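Local coordinates for protein esterase (Rhizomucor miehei, PDB 4WY5) that probably hydrolyses carboxylic ester bonds as a carboxylesterase of the alpha/beta hydrolase fold, at residues A[211-216]-A[290-295]. Sequence-based numbering, arbitrary orientation.
Sequences YILSAE and AVHGFI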
ATOM      1  N   TYR A 211      -8.019  18.942 -13.159  1.00 31.96           N
ATOM      2  CA  TYR A 211      -7.291  18.338 -12.030  1.00 31.30           C
ATOM      3  C   TYR A 211      -5.981  19.088 -11.799  1.00 32.06           C
ATOM      4  O   TYR A 211      -5.486  19.767 -12.709  1.00 31.87           O
ATOM      5  CB  TYR A 211      -7.019  16.845 -12.280  1.00 30.21           C
ATOM      6  CG  TYR A 211      -8.272  15.987 -12.329  1.00 27.47           C
ATOM      7  CD1 TYR A 211      -9.000  15.840 -13.513  1.00 27.15           C
ATOM      8  CD2 TYR A 211      -8.732  15.335 -11.188  1.00 27.17           C
ATOM      9  CE1 TYR A 211     -10.150  15.061 -13.560  1.00 26.96           C
ATOM     10  CE2 TYR A 211      -9.879  14.541 -11.219  1.00 24.76           C
ATOM     11  CZ  TYR A 211     -10.585  14.413 -12.407  1.00 29.27           C
ATOM     12  OH  TYR A 211     -11.721  13.646 -12.446  1.00 23.64           O
ATOM     13  N   ILE A 212      -5.396  18.932 -10.608  1.00 30.02           N
ATOM     14  CA  ILE A 212      -4.288  19.796 -10.181  1.00 28.00           C
ATOM     15  C   ILE A 212      -3.061  19.795 -11.126  1.00 30.85           C
ATOM     16  O   ILE A 212      -2.418  20.833 -11.285  1.00 38.94           O
ATOM     17  CB  ILE A 212      -3.835  19.473  -8.696  1.00 26.23           C
ATOM     18  CG1 ILE A 212      -2.667  20.371  -8.269  1.00 27.79           C
ATOM     19  CG2 ILE A 212      -3.493  18.014  -8.486  1.00 27.46           C
ATOM     20  CD1 ILE A 212      -1.860  19.836  -7.092  1.00 38.48           C
ATOM     21  N   LEU A 213      -2.725  18.677 -11.770  1.00 32.28           N
ATOM     22  CA  LEU A 213      -1.621  18.721 -12.749  1.00 31.93           C
ATOM     23  C   LEU A 213      -2.100  18.499 -14.203  1.00 29.83           C
ATOM     24  O   LEU A 213      -2.388  17.375 -14.607  1.00 28.65           O
ATOM     25  CB  LEU A 213      -0.548  17.687 -12.386  1.00 31.40           C
ATOM     26  CG  LEU A 213       0.537  17.396 -13.433  1.00 31.61           C
ATOM     27  CD1 LEU A 213       1.445  18.580 -13.661  1.00 30.63           C
ATOM     28  CD2 LEU A 213       1.345  16.145 -13.075  1.00 31.10           C
ATOM     29  N   SER A 214      -2.153  19.573 -14.990  1.00 31.93           N
ATOM     30  CA  SER A 214      -2.678  19.533 -16.368  1.00 27.61           C
ATOM     31  C   SER A 214      -1.657  19.185 -17.461  1.00 26.14           C
ATOM     32  O   SER A 214      -0.447  19.277 -17.265  1.00 26.33           O
ATOM     33  CB  SER A 214      -3.308  20.883 -16.704  1.00 27.01           C
ATOM     34  OG  SER A 214      -2.301  21.839 -16.993  1.00 30.27           O
ATOM     35  N   ALA A 215      -2.154  18.795 -18.627  1.00 29.47           N
ATOM     36  CA  ALA A 215      -1.277  18.583 -19.778  1.00 34.64           C
ATOM     37  C   ALA A 215      -0.508  19.869 -20.133  1.00 30.16           C
ATOM     38  O   ALA A 215       0.631  19.816 -20.601  1.00 27.02           O
ATOM     39  CB  ALA A 215      -2.079  18.103 -20.975  1.00 30.87           C
ATOM     40  N   GLU A 216      -1.139  21.014 -19.878  1.00 29.93           N
ATOM     41  CA  GLU A 216      -0.536  22.335 -20.082  1.00 32.17           C
ATOM     42  C   GLU A 216       0.588  22.633 -19.080  1.00 35.44           C
ATOM     43  O   GLU A 216       1.629  23.200 -19.448  1.00 34.24           O
ATOM     44  CB  GLU A 216      -1.625  23.414 -19.979  1.00 32.64           C
ATOM     45  CG  GLU A 216      -1.288  24.763 -20.606  1.00 45.50           C
ATOM     46  CD  GLU A 216      -2.022  25.934 -19.934  1.00 56.99           C
ATOM     47  OE1 GLU A 216      -2.215  25.899 -18.690  1.00 56.22           O
ATOM     48  OE2 GLU A 216      -2.421  26.880 -20.654  1.00 55.69           O
ATOM     49  N   ALA A 290      -6.923   9.532  -4.689  1.00 18.48           N
ATOM     50  CA  ALA A 290      -5.879  10.557  -4.581  1.00 25.51           C
ATOM     51  C   ALA A 290      -5.546  11.226  -5.912  1.00 24.08           C
ATOM     52  O   ALA A 290      -5.812  10.683  -6.984  1.00 24.69           O
ATOM     53  CB  ALA A 290      -4.603   9.965  -3.968  1.00 19.15           C
ATOM     54  N   VAL A 291      -4.945  12.410  -5.823  1.00 23.05           N
ATOM     55  CA  VAL A 291      -4.545  13.176  -6.998  1.00 20.45           C
ATOM     56  C   VAL A 291      -3.029  13.358  -6.927  1.00 21.80           C
ATOM     57  O   VAL A 291      -2.416  13.086  -5.888  1.00 20.50           O
ATOM     58  CB  VAL A 291      -5.241  14.547  -7.052  1.00 22.40           C
ATOM     59  CG1 VAL A 291      -6.748  14.382  -7.123  1.00 19.38           C
ATOM     60  CG2 VAL A 291      -4.885  15.354  -5.821  1.00 22.62           C
ATOM     61  N   HIS A 292      -2.428  13.834  -8.012  1.00 19.44           N
ATOM     62  CA  HIS A 292      -0.984  14.094  -8.049  1.00 22.33           C
ATOM     63  C   HIS A 292      -0.524  15.082  -6.962  1.00 20.76           C
ATOM     64  O   HIS A 292      -1.224  16.047  -6.648  1.00 21.95           O
ATOM     65  CB  HIS A 292      -0.581  14.623  -9.438  1.00 20.89           C
ATOM     66  CG  HIS A 292       0.898  14.765  -9.623  1.00 21.83           C
ATOM     67  ND1 HIS A 292       1.710  13.705  -9.956  1.00 21.82           N
ATOM     68  CD2 HIS A 292       1.710  15.843  -9.505  1.00 21.12           C
ATOM     69  CE1 HIS A 292       2.964  14.123 -10.046  1.00 19.59           C
ATOM     70  NE2 HIS A 292       2.989  15.414  -9.785  1.00 21.82           N
ATOM     71  N   GLY A 293       0.643  14.817  -6.373  1.00 24.22           N
ATOM     72  CA  GLY A 293       1.273  15.695  -5.390  1.00 18.35           C
ATOM     73  C   GLY A 293       0.782  15.608  -3.943  1.00 26.48           C
ATOM     74  O   GLY A 293       1.212  16.419  -3.099  1.00 23.12           O
ATOM     75  N   PHE A 294      -0.031  14.599  -3.616  1.00 18.52           N
ATOM     76  CA  PHE A 294      -0.788  14.646  -2.355  1.00 21.55           C
ATOM     77  C   PHE A 294       0.077  14.593  -1.100  1.00 17.95           C
ATOM     78  O   PHE A 294      -0.374  14.981  -0.034  1.00 23.54           O
ATOM     79  CB  PHE A 294      -1.852  13.526  -2.302  1.00 19.80           C
ATOM     80  CG  PHE A 294      -1.293  12.117  -2.194  1.00 21.17           C
ATOM     81  CD1 PHE A 294      -1.112  11.504  -0.942  1.00 26.27           C
ATOM     82  CD2 PHE A 294      -1.008  11.377  -3.345  1.00 20.87           C
ATOM     83  CE1 PHE A 294      -0.623  10.173  -0.847  1.00 21.07           C
ATOM     84  CE2 PHE A 294      -0.515  10.064  -3.271  1.00 18.88           C
ATOM     85  CZ  PHE A 294      -0.326   9.456  -2.019  1.00 20.34           C
ATOM     86  N   ILE A 295       1.327  14.188  -1.223  1.00 16.82           N
ATOM     87  CA  ILE A 295       2.155  14.060  -0.035  1.00 19.41           C
ATOM     88  C   ILE A 295       2.470  15.423   0.588  1.00 18.73           C
ATOM     89  O   ILE A 295       2.759  15.485   1.789  1.00 21.65           O
ATOM     90  CB  ILE A 295       3.488  13.286  -0.339  1.00 21.31           C
ATOM     91  CG1 ILE A 295       3.958  12.503   0.889  1.00 22.17           C
ATOM     92  CG2 ILE A 295       4.599  14.212  -0.778  1.00 20.23           C
ATOM     93  CD1 ILE A 295       3.050  11.336   1.259  1.00 22.32           C
TER
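L213 lays one methyl branch over the imidazole of H292: CD2 of L213 sits 3.6 Å from the centroid of the H292 ring and only 11° off its normal, a CH-pi contact over the centre of the face. CD2 of L213 is nearly equidistant from all five ring atoms, 3.6 Å to CD2 of H292 and 4.0 Å to CE1. Each side chain extends from its backbone with CG anti to N (chi1 168° in L213), which carries the leucine branch and the ring across to one another.

Beside this pair, I212 uses its CG2 branch twice. The methyl lies 3.5 Å from the backbone O of H292 and 4.0 Å from CG2 of V291, the two aliphatic side chains crossing at about a right angle. No hydrogen bond joins the segments, so the fit rests on apolar surfaces meeting a ring face and a carbonyl.

H292 and G293 are the two central residues of a type II beta turn from V291 to F294, with G293 at positive phi. On the other side of the contact, S214, directly after L213, is the N-cap of helix 215-225, its OG accepting a hydrogen bond from D217 N. M19 of helix 10-19 touches I212, and Y12 of the same helix touches V291.

The ring nitrogens of H292 point to other partners: ND1 is hydrogen-bonded to D262 and NE2 to S161, an arrangement consistent with the Ser-His-Asp triad of alpha/beta hydrolases, with S161 on a probable nucleophile elbow. L213 therefore contributes an apolar cover to one face of the probable catalytic histidine, which is likely to limit tilting of the ring toward that side, while both nitrogens are engaged by their polar partners.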